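Local coordinates for protein putative carboxymuconolactone decarboxylase (PDB 2QEU) that is of unproven function but, as a member of the carboxymuconolactone decarboxylase family, may have peroxiredoxin-type activity, at residues G84-T89 / V126-E131. Numbering follows the deposited sequence.
Sequences GIVNHT and VTFAVE
Phe128 reaches across from helix 122-137 and sets its ring between Val86, over one face, and Thr89, at the edge; the two sit one turn apart on helix 82-94. With CG anti to the backbone N, the ring swings out from its own helix toward helix 82-94. Val86 CG1 comes down over the face, above its middle, 3.7 Å from the centroid of the Phe128 ring and almost along the ring normal, a well-centred CH-pi contact. Thr89 comes at the ring from another direction. Its methyl lies near the ring plane, at the edge, with Thr89 CG2 3.7 Å from Phe128 CD2. The same methyl continues past the ring to Ala129, with Thr89 CG2 4.0 Å from Ala129 CB, so the one methyl touches both the phenyl edge and the methyl of Ala129.

Thr89 can offer that methyl because its hydroxyl is turned back onto its own helix. Thr89 OG1 lies beside the backbone N (chi1 -64°) and donates to Ile85 O at 2.8 Å, tilted 34° from the carbonyl plane. Thr89 N donates to the same oxygen from the opposite face, so two donors grip Ile85 O. Toward Phe128, Thr89 makes its contact through CG2, with CB farther off. No hydrogen bond links the segments themselves.

Around this patch, Leu102 of helix 99-113 touches both Thr89 and Ala129, and Val73 of helix 65-79 also packs on Thr89. The Phe128 ring also meets that of Phe132, on the same helix. The segment axes approach to 9.7 Å and run in roughly the same direction, 35° apart, as a side-by-side helix pair in the all-helical AhpD-like fold of this family.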
ATOM      1  N   GLY B  84      17.111   5.483   0.450  1.00 12.03           N
ATOM      2  CA  GLY B  84      16.593   6.582   1.226  1.00  8.82           C
ATOM      3  C   GLY B  84      16.664   6.386   2.718  1.00  8.34           C
ATOM      4  O   GLY B  84      17.003   7.321   3.436  1.00  9.84           O
ATOM      5  N   ILE B  85      16.374   5.178   3.200  1.00  8.78           N
ATOM      6  CA  ILE B  85      16.365   4.938   4.653  1.00  7.73           C
ATOM      7  C   ILE B  85      17.781   5.164   5.233  1.00  8.39           C
ATOM      8  O   ILE B  85      17.945   5.800   6.282  1.00  8.75           O
ATOM      9  CB  ILE B  85      15.769   3.559   5.090  1.00  5.79           C
ATOM     10  CG1 ILE B  85      15.239   3.699   6.520  1.00  9.08           C
ATOM     11  CG2 ILE B  85      16.831   2.417   5.017  1.00  7.74           C
ATOM     12  CD1 ILE B  85      14.579   2.502   7.042  1.00  6.94           C
ATOM     13  N   VAL B  86      18.826   4.709   4.521  1.00  8.57           N
ATOM     14  CA  VAL B  86      20.177   4.916   4.991  1.00  9.17           C
ATOM     15  C   VAL B  86      20.524   6.405   4.841  1.00  9.50           C
ATOM     16  O   VAL B  86      21.073   6.981   5.758  1.00  9.07           O
ATOM     17  CB  VAL B  86      21.158   4.021   4.220  1.00  9.13           C
ATOM     18  CG1 VAL B  86      22.620   4.466   4.424  1.00 11.42           C
ATOM     19  CG2 VAL B  86      20.921   2.578   4.604  1.00 10.63           C
ATOM     20  N   ASN B  87      20.180   7.042   3.711  1.00  8.68           N
ATOM     21  CA  ASN B  87      20.444   8.479   3.571  1.00  9.61           C
ATOM     22  C   ASN B  87      19.835   9.348   4.691  1.00  7.08           C
ATOM     23  O   ASN B  87      20.487  10.265   5.195  1.00 10.97           O
ATOM     24  CB  ASN B  87      20.037   9.010   2.176  1.00 10.18           C
ATOM     25  CG  ASN B  87      20.946   8.472   1.059  1.00 14.89           C
ATOM     26  OD1 ASN B  87      22.101   8.111   1.315  1.00 19.70           O
ATOM     27  ND2 ASN B  87      20.441   8.453  -0.170  1.00 15.91           N
ATOM     28  N   HIS B  88      18.580   9.069   5.052  1.00  8.23           N
ATOM     29  CA  HIS B  88      17.929   9.800   6.138  1.00  8.24           C
ATOM     30  C   HIS B  88      18.453   9.419   7.537  1.00  8.38           C
ATOM     31  O   HIS B  88      18.470  10.262   8.468  1.00 11.19           O
ATOM     32  CB  HIS B  88      16.403   9.703   6.021  1.00  8.77           C
ATOM     33  CG  HIS B  88      15.850  10.502   4.886  1.00  8.52           C
ATOM     34  ND1 HIS B  88      15.807  11.875   4.904  1.00  6.81           N
ATOM     35  CD2 HIS B  88      15.342  10.123   3.686  1.00 10.50           C
ATOM     36  CE1 HIS B  88      15.313  12.312   3.761  1.00 13.37           C
ATOM     37  NE2 HIS B  88      15.037  11.274   2.998  1.00 10.91           N
ATOM     38  N   THR B  89      18.882   8.170   7.720  1.00  7.04           N
ATOM     39  CA  THR B  89      19.527   7.775   8.980  1.00  6.92           C
ATOM     40  C   THR B  89      20.827   8.579   9.166  1.00  7.27           C
ATOM     41  O   THR B  89      21.077   9.156  10.225  1.00  9.47           O
ATOM     42  CB  THR B  89      19.807   6.270   9.067  1.00  8.03           C
ATOM     43  OG1 THR B  89      18.557   5.595   9.048  1.00  7.89           O
ATOM     44  CG2 THR B  89      20.576   5.897  10.376  1.00 10.24           C
ATOM     45  N   VAL B 126      19.175   0.389  11.141  1.00  8.15           N
ATOM     46  CA  VAL B 126      19.807   0.096  12.417  1.00  8.73           C
ATOM     47  C   VAL B 126      21.182  -0.531  12.189  1.00 10.13           C
ATOM     48  O   VAL B 126      22.177  -0.159  12.827  1.00 11.74           O
ATOM     49  CB  VAL B 126      18.898  -0.779  13.312  1.00  8.23           C
ATOM     50  CG1 VAL B 126      19.639  -1.147  14.661  1.00  8.84           C
ATOM     51  CG2 VAL B 126      17.564  -0.040  13.616  1.00  7.99           C
ATOM     52  N   THR B 127      21.241  -1.475  11.257  1.00  9.30           N
ATOM     53  CA  THR B 127      22.511  -2.094  10.860  1.00  9.89           C
ATOM     54  C   THR B 127      23.549  -1.014  10.453  1.00  9.28           C
ATOM     55  O   THR B 127      24.701  -0.997  10.928  1.00 11.64           O
ATOM     56  CB  THR B 127      22.330  -3.060   9.715  1.00 14.42           C
ATOM     57  OG1 THR B 127      21.428  -4.087  10.120  1.00 10.70           O
ATOM     58  CG2 THR B 127      23.697  -3.683   9.278  1.00 16.40           C
ATOM     59  N   PHE B 128      23.124  -0.117   9.573  1.00  9.59           N
ATOM     60  CA  PHE B 128      23.918   1.042   9.201  1.00  9.95           C
ATOM     61  C   PHE B 128      24.283   1.908  10.407  1.00  9.08           C
ATOM     62  O   PHE B 128      25.461   2.296  10.543  1.00  9.92           O
ATOM     63  CB  PHE B 128      23.195   1.882   8.126  1.00  8.55           C
ATOM     64  CG  PHE B 128      23.847   3.224   7.860  1.00  7.80           C
ATOM     65  CD1 PHE B 128      24.970   3.332   7.061  1.00 11.07           C
ATOM     66  CD2 PHE B 128      23.338   4.372   8.436  1.00  6.81           C
ATOM     67  CE1 PHE B 128      25.557   4.575   6.825  1.00  9.00           C
ATOM     68  CE2 PHE B 128      23.899   5.585   8.221  1.00 10.31           C
ATOM     69  CZ  PHE B 128      25.028   5.696   7.432  1.00 10.40           C
ATOM     70  N   ALA B 129      23.299   2.203  11.251  1.00  7.23           N
ATOM     71  CA  ALA B 129      23.449   3.174  12.345  1.00  6.23           C
ATOM     72  C   ALA B 129      24.534   2.735  13.333  1.00  8.11           C
ATOM     73  O   ALA B 129      25.319   3.541  13.841  1.00 10.39           O
ATOM     74  CB  ALA B 129      22.146   3.322  13.073  1.00  7.17           C
ATOM     75  N   VAL B 130      24.549   1.446  13.625  1.00 10.48           N
ATOM     76  CA  VAL B 130      25.546   0.896  14.564  1.00  8.92           C
ATOM     77  C   VAL B 130      26.980   1.155  14.083  1.00  9.40           C
ATOM     78  O   VAL B 130      27.812   1.498  14.872  1.00  8.40           O
ATOM     79  CB  VAL B 130      25.263  -0.611  14.849  1.00 10.45           C
ATOM     80  CG1 VAL B 130      26.483  -1.322  15.554  1.00 15.55           C
ATOM     81  CG2 VAL B 130      23.911  -0.736  15.662  1.00 11.47           C
ATOM     82  N   GLU B 131      27.211   1.049  12.789  1.00  8.15           N
ATOM     83  CA  GLU B 131      28.502   1.345  12.207  1.00  7.42           C
ATOM     84  C   GLU B 131      28.718   2.851  12.084  1.00  9.28           C
ATOM     85  O   GLU B 131      29.807   3.377  12.396  1.00  7.50           O
ATOM     86  CB  GLU B 131      28.688   0.637  10.866  1.00 10.91           C
ATOM     87  CG  GLU B 131      28.529  -0.902  10.921  1.00 15.84           C
ATOM     88  CD  GLU B 131      29.282  -1.577  12.060  1.00 29.61           C
ATOM     89  OE1 GLU B 131      30.501  -1.293  12.223  1.00 22.17           O
ATOM     90  OE2 GLU B 131      28.659  -2.397  12.791  1.00 30.64           O
TER